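Local coordinates for periplasmic binding protein (Veillonella parvula, PDB 4N01) that probably binds a solute, perhaps a ferric siderophore, haem or cobalamin as in related proteins, between two lobes and delivers it to an ABC transporter in the membrane, at residues Asp112-Tyr117 with Lys137-Ala142; Pro207-Phe212 with Glu330-Lys335; Glu226-Asn231 with Ile314-Arg319. All coordinates share one frame; numbering follows the deposited sequence.

Contact 1. Residues Asp112-Tyr117 with Lys137-Ala142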
loop_
_atom_site.group_PDB
_atom_site.type_symbol
_atom_site.label_atom_id
_atom_site.label_comp_id
_atom_site.label_asym_id
_atom_site.label_seq_id
_atom_site.Cartn_x
_atom_site.Cartn_y
_atom_site.Cartn_z
ATOM N N ASP A 112 -8.249 -3.216 17.136
ATOM C CA ASP A 112 -8.415 -3.928 15.875
ATOM C C ASP A 112 -8.736 -2.934 14.768
ATOM O O ASP A 112 -8.506 -3.207 13.590
ATOM C CB ASP A 112 -9.519 -4.984 15.987
ATOM C CG ASP A 112 -9.238 -6.005 17.078
ATOM O OD1 ASP A 112 -10.208 -6.516 17.678
ATOM O OD2 ASP A 112 -8.046 -6.286 17.337
ATOM N N LYS A 113 -9.284 -1.783 15.157
ATOM C CA LYS A 113 -9.442 -0.648 14.242
ATOM C C LYS A 113 -8.584 0.511 14.737
ATOM O O LYS A 113 -7.399 0.321 15.022
ATOM C CB LYS A 113 -10.913 -0.242 14.123
ATOM C CG LYS A 113 -11.758 -1.224 13.326
ATOM C CD LYS A 113 -13.190 -0.728 13.170
ATOM C CE LYS A 113 -14.041 -1.721 12.390
ATOM N NZ LYS A 113 -15.494 -1.407 12.477
ATOM N N TRP A 114 -9.156 1.707 14.843
ATOM C CA TRP A 114 -8.417 2.816 15.449
ATOM C C TRP A 114 -8.762 2.959 16.922
ATOM O O TRP A 114 -9.924 2.842 17.304
ATOM C CB TRP A 114 -8.685 4.136 14.725
ATOM C CG TRP A 114 -8.075 4.205 13.361
ATOM C CD1 TRP A 114 -6.770 3.964 13.028
ATOM C CD2 TRP A 114 -8.738 4.574 12.150
ATOM N NE1 TRP A 114 -6.586 4.148 11.676
ATOM C CE2 TRP A 114 -7.781 4.521 11.116
ATOM C CE3 TRP A 114 -10.055 4.937 11.837
ATOM C CZ2 TRP A 114 -8.097 4.822 9.790
ATOM C CZ3 TRP A 114 -10.370 5.232 10.523
ATOM C CH2 TRP A 114 -9.394 5.171 9.513
ATOM N N PRO A 115 -7.748 3.222 17.756
ATOM C CA PRO A 115 -8.002 3.369 19.192
ATOM C C PRO A 115 -8.624 4.730 19.518
ATOM O O PRO A 115 -8.453 5.683 18.753
ATOM C CB PRO A 115 -6.595 3.282 19.799
ATOM C CG PRO A 115 -5.697 3.822 18.721
ATOM C CD PRO A 115 -6.331 3.432 17.405
ATOM N N SER A 116 -9.334 4.814 20.638
ATOM C CA SER A 116 -9.832 6.092 21.134
ATOM C C SER A 116 -8.640 6.954 21.524
ATOM O O SER A 116 -7.536 6.440 21.711
ATOM C CB SER A 116 -10.723 5.884 22.355
ATOM O OG SER A 116 -9.953 5.486 23.477
ATOM N N TYR A 117 -8.860 8.260 21.646
ATOM C CA TYR A 117 -7.798 9.178 22.060
ATOM C C TYR A 117 -7.205 8.734 23.400
ATOM O O TYR A 117 -5.993 8.785 23.597
ATOM C CB TYR A 117 -8.335 10.615 22.133
ATOM C CG TYR A 117 -7.428 11.618 22.821
ATOM C CD1 TYR A 117 -6.399 12.251 22.129
ATOM C CD2 TYR A 117 -7.619 11.953 24.159
ATOM C CE1 TYR A 117 -5.575 13.178 22.756
ATOM C CE2 TYR A 117 -6.801 12.877 24.794
ATOM C CZ TYR A 117 -5.785 13.485 24.085
ATOM O OH TYR A 117 -4.973 14.399 24.709
ATOM N N LYS A 137 -11.192 13.235 11.702
ATOM C CA LYS A 137 -12.215 13.189 12.740
ATOM C C LYS A 137 -12.872 11.813 12.853
ATOM O O LYS A 137 -13.588 11.537 13.813
ATOM C CB LYS A 137 -13.264 14.274 12.495
ATOM C CG LYS A 137 -12.699 15.685 12.560
ATOM C CD LYS A 137 -13.798 16.729 12.438
ATOM C CE LYS A 137 -13.246 18.140 12.583
ATOM N NZ LYS A 137 -14.335 19.160 12.595
ATOM N N ARG A 138 -12.618 10.955 11.872
ATOM C CA ARG A 138 -13.086 9.574 11.911
ATOM C C ARG A 138 -12.271 8.746 12.899
ATOM O O ARG A 138 -12.673 7.644 13.282
ATOM C CB ARG A 138 -12.973 8.940 10.525
ATOM C CG ARG A 138 -13.920 9.507 9.486
ATOM C CD ARG A 138 -13.789 8.734 8.186
ATOM N NE ARG A 138 -13.852 7.291 8.413
ATOM C CZ ARG A 138 -13.064 6.403 7.816
ATOM N NH1 ARG A 138 -12.146 6.810 6.947
ATOM N NH2 ARG A 138 -13.190 5.108 8.087
ATOM N N ALA A 139 -11.116 9.276 13.292
ATOM C CA ALA A 139 -10.214 8.574 14.198
ATOM C C ALA A 139 -9.751 9.515 15.311
ATOM O O ALA A 139 -10.534 9.884 16.187
ATOM C CB ALA A 139 -9.026 7.998 13.428
ATOM N N ILE A 140 -8.485 9.912 15.279
ATOM C CA ILE A 140 -7.993 10.896 16.236
ATOM C C ILE A 140 -7.421 12.097 15.498
ATOM O O ILE A 140 -6.358 11.992 14.879
ATOM C CB ILE A 140 -6.903 10.306 17.139
ATOM C CG1 ILE A 140 -7.395 9.004 17.768
ATOM C CG2 ILE A 140 -6.499 11.306 18.221
ATOM C CD1 ILE A 140 -6.396 8.387 18.703
ATOM N N PRO A 141 -8.128 13.241 15.558
ATOM C CA PRO A 141 -7.708 14.455 14.849
ATOM C C PRO A 141 -6.273 14.839 15.194
ATOM O O PRO A 141 -5.880 14.818 16.367
ATOM C CB PRO A 141 -8.682 15.519 15.366
ATOM C CG PRO A 141 -9.914 14.741 15.731
ATOM C CD PRO A 141 -9.385 13.449 16.303
ATOM N N ALA A 142 -5.505 15.168 14.162
ATOM C CA ALA A 142 -4.092 15.477 14.302
ATOM C C ALA A 142 -3.830 16.582 15.312
ATOM O O ALA A 142 -2.872 16.506 16.073
ATOM C CB ALA A 142 -3.506 15.846 12.947
#
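Trp114 meets Arg138 and Ala139 where two loops come together at the C-terminal ends of the strands of the five-stranded parallel sheet of the N-terminal alpha/beta lobe. One loop follows strand 109-111 and the other follows strand 127-129, and each leads into a helix. The rim of the Trp114 indole points at a flat face of the Arg138 guanidinium, with CZ3 3.7 Å from NH2. The two planes stand 69° apart, so the groups meet rim to face and do not stack. The bend at chi3 of Arg138 (49°) helps turn its end toward the ring. Its charge is met by a salt bridge from NH1 to Asp133, while NH2 bonds a glycerol that probably came from the crystallisation liquor. Nearer the backbone, the methyl of Ala139 comes obliquely against the indole, with CB 3.6 Å from CE3. A small side chain suits this spot, because the loops approach to 6.2 Å between the CA atoms of Trp114 and Ala139. An edge-to-face contact with Phe91 further fixes the tryptophan. At Pro115 the chain itself takes over the contact: the carbonyl O lies 3.4 Å from CD1 of Ile140. Ser116, at the N-cap position, caps the coming helix, its OG bonding Val119 N. Tyr117, the first residue of that helix, packs against the buried Ile140. The two branches of Ile140 divide the work: CD1 reaches Tyr117 CA at 3.7 Å, while CG2 meets the edge of the phenol ring at CD1, 4.0 Å away.

Contact 2. Residues Pro207-Phe212 with Glu330-Lys335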
loop_
_atom_site.group_PDB
_atom_site.type_symbol
_atom_site.label_atom_id
_atom_site.label_comp_id
_atom_site.label_asym_id
_atom_site.label_seq_id
_atom_site.Cartn_x
_atom_site.Cartn_y
_atom_site.Cartn_z
ATOM N N PRO A 207 5.879 -8.152 -25.055
ATOM C CA PRO A 207 4.789 -7.179 -25.246
ATOM C C PRO A 207 4.147 -6.731 -23.940
ATOM O O PRO A 207 4.026 -7.530 -23.007
ATOM C CB PRO A 207 3.753 -7.951 -26.078
ATOM C CG PRO A 207 4.104 -9.412 -25.890
ATOM C CD PRO A 207 5.607 -9.437 -25.724
ATOM N N ARG A 208 3.724 -5.470 -23.870
ATOM C CA ARG A 208 3.056 -4.977 -22.675
ATOM C C ARG A 208 1.624 -5.506 -22.671
ATOM O O ARG A 208 1.079 -5.848 -23.721
ATOM C CB ARG A 208 3.051 -3.441 -22.663
ATOM C CG ARG A 208 4.440 -2.812 -22.826
ATOM C CD ARG A 208 4.381 -1.299 -22.675
ATOM N NE ARG A 208 3.942 -0.920 -21.332
ATOM C CZ ARG A 208 4.758 -0.798 -20.293
ATOM N NH1 ARG A 208 6.056 -1.035 -20.446
ATOM N NH2 ARG A 208 4.277 -0.451 -19.104
ATOM N N LYS A 209 1.017 -5.569 -21.497
ATOM C CA LYS A 209 -0.345 -6.088 -21.380
ATOM C C LYS A 209 -1.257 -5.066 -20.722
ATOM O O LYS A 209 -0.813 -4.283 -19.884
ATOM C CB LYS A 209 -0.348 -7.373 -20.543
ATOM C CG LYS A 209 0.469 -8.490 -21.145
ATOM C CD LYS A 209 -0.141 -8.997 -22.437
ATOM C CE LYS A 209 0.676 -10.166 -22.978
ATOM N NZ LYS A 209 0.012 -10.819 -24.130
ATOM N N ARG A 210 -2.534 -5.077 -21.096
ATOM C CA ARG A 210 -3.495 -4.158 -20.494
ATOM C C ARG A 210 -4.239 -4.844 -19.361
ATOM O O ARG A 210 -4.675 -5.990 -19.506
ATOM C CB ARG A 210 -4.449 -3.637 -21.561
ATOM C CG ARG A 210 -3.754 -2.637 -22.462
ATOM C CD ARG A 210 -4.397 -2.540 -23.811
ATOM N NE ARG A 210 -5.751 -1.987 -23.774
ATOM C CZ ARG A 210 -6.031 -0.690 -23.659
ATOM N NH1 ARG A 210 -5.051 0.201 -23.534
ATOM N NH2 ARG A 210 -7.294 -0.277 -23.659
ATOM N N VAL A 211 -4.352 -4.166 -18.222
ATOM C CA VAL A 211 -4.939 -4.791 -17.030
ATOM C C VAL A 211 -6.052 -3.937 -16.409
ATOM O O VAL A 211 -6.102 -2.727 -16.589
ATOM C CB VAL A 211 -3.866 -5.138 -15.962
ATOM C CG1 VAL A 211 -2.755 -5.984 -16.584
ATOM C CG2 VAL A 211 -3.277 -3.865 -15.322
ATOM N N PHE A 212 -6.953 -4.582 -15.688
ATOM C CA PHE A 212 -8.005 -3.884 -14.969
ATOM C C PHE A 212 -7.962 -4.373 -13.533
ATOM O O PHE A 212 -7.898 -5.578 -13.277
ATOM C CB PHE A 212 -9.367 -4.197 -15.604
ATOM C CG PHE A 212 -10.540 -3.714 -14.797
ATOM C CD1 PHE A 212 -10.815 -2.351 -14.690
ATOM C CD2 PHE A 212 -11.380 -4.616 -14.166
ATOM C CE1 PHE A 212 -11.907 -1.905 -13.944
ATOM C CE2 PHE A 212 -12.473 -4.180 -13.427
ATOM C CZ PHE A 212 -12.735 -2.824 -13.313
ATOM N N GLU A 330 3.145 -14.265 -13.680
ATOM C CA GLU A 330 1.790 -14.659 -14.043
ATOM C C GLU A 330 1.274 -13.975 -15.311
ATOM O O GLU A 330 0.581 -14.602 -16.113
ATOM C CB GLU A 330 0.840 -14.451 -12.852
ATOM C CG GLU A 330 1.022 -15.515 -11.753
ATOM C CD GLU A 330 0.278 -15.206 -10.462
ATOM O OE1 GLU A 330 -0.312 -14.111 -10.359
ATOM O OE2 GLU A 330 0.295 -16.054 -9.540
ATOM N N ILE A 331 1.621 -12.707 -15.504
ATOM C CA ILE A 331 1.127 -11.937 -16.657
ATOM C C ILE A 331 1.916 -12.234 -17.928
ATOM O O ILE A 331 1.349 -12.368 -19.016
ATOM C CB ILE A 331 1.162 -10.424 -16.351
ATOM C CG1 ILE A 331 0.121 -10.101 -15.278
ATOM C CG2 ILE A 331 0.892 -9.579 -17.600
ATOM C CD1 ILE A 331 0.242 -8.710 -14.695
ATOM N N HIS A 332 3.226 -12.388 -17.779
ATOM C CA HIS A 332 4.112 -12.513 -18.934
ATOM C C HIS A 332 4.663 -13.918 -19.143
ATOM O O HIS A 332 5.344 -14.173 -20.134
ATOM C CB HIS A 332 5.266 -11.538 -18.785
ATOM C CG HIS A 332 4.846 -10.097 -18.843
ATOM N ND1 HIS A 332 4.458 -9.487 -20.014
ATOM C CD2 HIS A 332 4.765 -9.157 -17.873
ATOM C CE1 HIS A 332 4.157 -8.219 -19.765
ATOM N NE2 HIS A 332 4.332 -7.997 -18.478
ATOM N N GLY A 333 4.386 -14.824 -18.209
ATOM C CA GLY A 333 4.804 -16.213 -18.352
ATOM C C GLY A 333 6.301 -16.437 -18.226
ATOM O O GLY A 333 6.826 -17.421 -18.741
ATOM N N ILE A 334 6.994 -15.526 -17.549
ATOM C CA ILE A 334 8.423 -15.686 -17.303
ATOM C C ILE A 334 8.662 -16.424 -15.994
ATOM O O ILE A 334 7.760 -16.561 -15.162
ATOM C CB ILE A 334 9.151 -14.326 -17.170
ATOM C CG1 ILE A 334 8.634 -13.558 -15.945
ATOM C CG2 ILE A 334 9.000 -13.506 -18.421
ATOM C CD1 ILE A 334 9.499 -12.362 -15.533
ATOM N N LYS A 335 9.890 -16.891 -15.813
ATOM C CA LYS A 335 10.379 -17.270 -14.496
ATOM C C LYS A 335 11.540 -16.340 -14.158
ATOM O O LYS A 335 12.479 -16.222 -14.943
ATOM C CB LYS A 335 10.853 -18.727 -14.479
ATOM C CG LYS A 335 9.807 -19.740 -14.024
ATOM C CD LYS A 335 8.770 -20.019 -15.105
ATOM C CE LYS A 335 7.846 -21.161 -14.708
ATOM N NZ LYS A 335 7.278 -20.974 -13.343
HETATM O O HOH W 1 4.271 -10.221 -22.590
#
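His332, in the last turn of helix 320-332, presents the edge of its imidazole to the carbonyl of Pro207. The oxygen Pro207 O lies close to the ring plane, 3.3 Å from CE1. A water in the same plane closes the corner: it donates to Pro207 O at 2.7 Å and is hydrogen-bonded to His332 ND1. The other ring nitrogen, NE2, bonds the backbone O of Ile236, so both nitrogens are engaged and the rotation of the ring is set. One face of the imidazole is covered by the preceding residue, whose methyl Ile331 CG2 sits 3.8 Å above the ring centre.

Lys209 opens strand 209-214 of the parallel sheet in the C-terminal lobe, and its side chain runs past both Ile331 and His332 in the opposite sense. Its CG, set against the helix end by chi1 (-61°), touches Ile331 CG2 at 3.7 Å and His332 CE1 at 3.9 Å. The bend at chi2 (-67°) then directs the rest of the chain, with NZ 6.2 Å from His332 ND1. Further along the strand, Val211 CG1 faces Ile331 CD1 more loosely, at 4.5 Å; Tyr266 of the adjacent strand touches both side chains. Hydrocarbon contacts of Lys209 and Val211 with Ile331 thus join the helix end to an inner strand. Because NE2 faces a carbonyl oxygen, it very probably carries a proton; histidine suits the place, as NE2 meets Ile236 O directly while ND1 reaches Pro207 O through the water.

Contact 3. Residues Glu226-Asn231 with Ile314-Arg319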
loop_
_atom_site.group_PDB
_atom_site.type_symbol
_atom_site.label_atom_id
_atom_site.label_comp_id
_atom_site.label_asym_id
_atom_site.label_seq_id
_atom_site.Cartn_x
_atom_site.Cartn_y
_atom_site.Cartn_z
ATOM N N GLU A 226 -5.450 6.477 -10.965
ATOM C CA GLU A 226 -4.119 7.073 -11.058
ATOM C C GLU A 226 -3.338 6.837 -9.777
ATOM O O GLU A 226 -3.899 6.419 -8.768
ATOM C CB GLU A 226 -4.213 8.586 -11.339
ATOM C CG GLU A 226 -4.971 8.956 -12.633
ATOM C CD GLU A 226 -4.362 8.380 -13.912
ATOM O OE1 GLU A 226 -3.207 7.892 -13.885
ATOM O OE2 GLU A 226 -5.041 8.423 -14.971
ATOM N N GLY A 227 -2.033 7.087 -9.815
ATOM C CA GLY A 227 -1.245 7.010 -8.602
ATOM C C GLY A 227 -0.508 5.700 -8.422
ATOM O O GLY A 227 -0.189 5.001 -9.385
ATOM N N TYR A 228 -0.257 5.358 -7.167
ATOM C CA TYR A 228 0.683 4.298 -6.836
ATOM C C TYR A 228 0.443 2.974 -7.568
ATOM O O TYR A 228 1.364 2.422 -8.188
ATOM C CB TYR A 228 0.702 4.079 -5.321
ATOM C CG TYR A 228 1.837 3.212 -4.867
ATOM C CD1 TYR A 228 3.094 3.755 -4.645
ATOM C CD2 TYR A 228 1.656 1.850 -4.666
ATOM C CE1 TYR A 228 4.145 2.966 -4.221
ATOM C CE2 TYR A 228 2.700 1.048 -4.237
ATOM C CZ TYR A 228 3.938 1.618 -4.016
ATOM O OH TYR A 228 4.982 0.830 -3.599
ATOM N N THR A 229 -0.781 2.454 -7.506
ATOM C CA THR A 229 -1.059 1.138 -8.077
ATOM C C THR A 229 -0.777 1.140 -9.579
ATOM O O THR A 229 -0.167 0.209 -10.119
ATOM C CB THR A 229 -2.521 0.719 -7.834
ATOM O OG1 THR A 229 -2.756 0.587 -6.423
ATOM C CG2 THR A 229 -2.817 -0.615 -8.523
ATOM N N THR A 230 -1.207 2.196 -10.254
ATOM C CA THR A 230 -0.968 2.323 -11.684
ATOM C C THR A 230 0.522 2.403 -11.982
ATOM O O THR A 230 1.028 1.731 -12.885
ATOM C CB THR A 230 -1.661 3.585 -12.204
ATOM O OG1 THR A 230 -3.077 3.372 -12.161
ATOM C CG2 THR A 230 -1.229 3.893 -13.633
ATOM N N ASN A 231 1.232 3.222 -11.215
ATOM C CA ASN A 231 2.651 3.437 -11.473
ATOM C C ASN A 231 3.545 2.226 -11.229
ATOM O O ASN A 231 4.498 2.010 -11.970
ATOM C CB ASN A 231 3.143 4.649 -10.691
ATOM C CG ASN A 231 2.570 5.924 -11.231
ATOM O OD1 ASN A 231 2.312 6.027 -12.437
ATOM N ND2 ASN A 231 2.341 6.901 -10.359
ATOM N N ILE A 314 -0.292 -4.004 -3.621
ATOM C CA ILE A 314 -0.355 -3.000 -4.694
ATOM C C ILE A 314 -0.545 -1.579 -4.182
ATOM O O ILE A 314 -0.798 -0.656 -4.959
ATOM C CB ILE A 314 -1.459 -3.327 -5.743
ATOM C CG1 ILE A 314 -2.817 -3.528 -5.059
ATOM C CG2 ILE A 314 -1.070 -4.544 -6.558
ATOM C CD1 ILE A 314 -3.988 -3.628 -6.035
ATOM N N THR A 315 -0.430 -1.413 -2.866
ATOM C CA THR A 315 -0.462 -0.100 -2.240
ATOM C C THR A 315 0.852 0.074 -1.454
ATOM O O THR A 315 1.580 -0.907 -1.250
ATOM C CB THR A 315 -1.696 0.055 -1.339
ATOM O OG1 THR A 315 -1.710 -1.009 -0.385
ATOM C CG2 THR A 315 -2.968 0.011 -2.188
ATOM N N PRO A 316 1.171 1.309 -1.030
ATOM C CA PRO A 316 2.492 1.554 -0.436
ATOM C C PRO A 316 2.782 0.659 0.768
ATOM O O PRO A 316 1.869 0.354 1.535
ATOM C CB PRO A 316 2.394 3.008 0.017
ATOM C CG PRO A 316 1.475 3.634 -0.997
ATOM C CD PRO A 316 0.439 2.571 -1.267
ATOM N N GLY A 317 4.037 0.243 0.922
ATOM C CA GLY A 317 4.421 -0.651 2.004
ATOM C C GLY A 317 5.764 -1.282 1.701
ATOM O O GLY A 317 6.643 -0.625 1.143
ATOM N N VAL A 318 5.927 -2.553 2.056
ATOM C CA VAL A 318 7.214 -3.219 1.887
ATOM C C VAL A 318 7.083 -4.428 0.979
ATOM O O VAL A 318 8.043 -5.159 0.780
ATOM C CB VAL A 318 7.805 -3.658 3.240
ATOM C CG1 VAL A 318 8.007 -2.449 4.140
ATOM C CG2 VAL A 318 6.887 -4.681 3.899
ATOM N N ARG A 319 5.894 -4.624 0.405
ATOM C CA ARG A 319 5.639 -5.844 -0.356
ATOM C C ARG A 319 5.724 -5.666 -1.860
ATOM O O ARG A 319 5.573 -6.646 -2.598
ATOM C CB ARG A 319 4.247 -6.391 -0.041
ATOM C CG ARG A 319 3.944 -6.570 1.440
ATOM C CD ARG A 319 2.636 -7.321 1.557
ATOM N NE ARG A 319 2.128 -7.338 2.922
ATOM C CZ ARG A 319 1.264 -8.237 3.379
ATOM N NH1 ARG A 319 0.836 -9.218 2.586
ATOM N NH2 ARG A 319 0.844 -8.162 4.630
#
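The ring of Tyr228 carries Pro316 on one face and the carbonyl oxygen of Ile314 at its edge. Pro316 CG stands 3.9 Å from the ring centroid and only 11° off the normal, a CH-pi contact in which the compact proline ring lies over the phenol face. Ile314 O lies near the ring plane, 3.5 Å from CD2, and the carbonyl carbon of Thr315 approaches CE2 obliquely. With CG anti to the backbone N, the ring reaches out from the helix start along the opposing chain, and its OH hydrogen-bonds Thr320 OG1 just beyond the loop.

Helix 228-234 begins here in the C-terminal lobe, with Gly227 at its N-cap position. Segment 314-319 leads through the loop between helix 311-314 and helix 320-332; its Arg319 makes a salt bridge to Glu75 on helix 71-79 of the N-terminal lobe, so this loop lies where the two lobes of the binding protein meet.

Ile314 O also accepts the one hydrogen bond between the segments, from Thr229 OG1 at 2.7 Å. The C=O...OG1 angle is 145°. The donor does not lie in the carbonyl plane but is tilted 34° from it. Threonine suits this site twice over: its hydroxyl satisfies a buried carbonyl, while its methyl CG2 packs 4.1 Å from Ile314 CD1. Trp251 of strand 251-253 touches both Thr229 and Ile314.

Along the chain contact 1 closes first, in the N-terminal lobe; contact 2 then opens at strand 209-214, and both segments of contact 3 fall between its two segments. Contacts 1 and 2 lie on opposite sides of the chain's centre, their centres 40 Å apart, contact 1 at the strand ends of the N-terminal sheet and contact 2 on a strand of the C-terminal one. Contact 3 is near the middle, its centre 24 Å from that of contact 1 and 17 Å from that of contact 2. Helix 320-332 joins the last two, starting just after 314-319 and ending within 330-335. The arrangement fits a two-lobed binding protein, with packing inside each lobe and a buried contact near their junction.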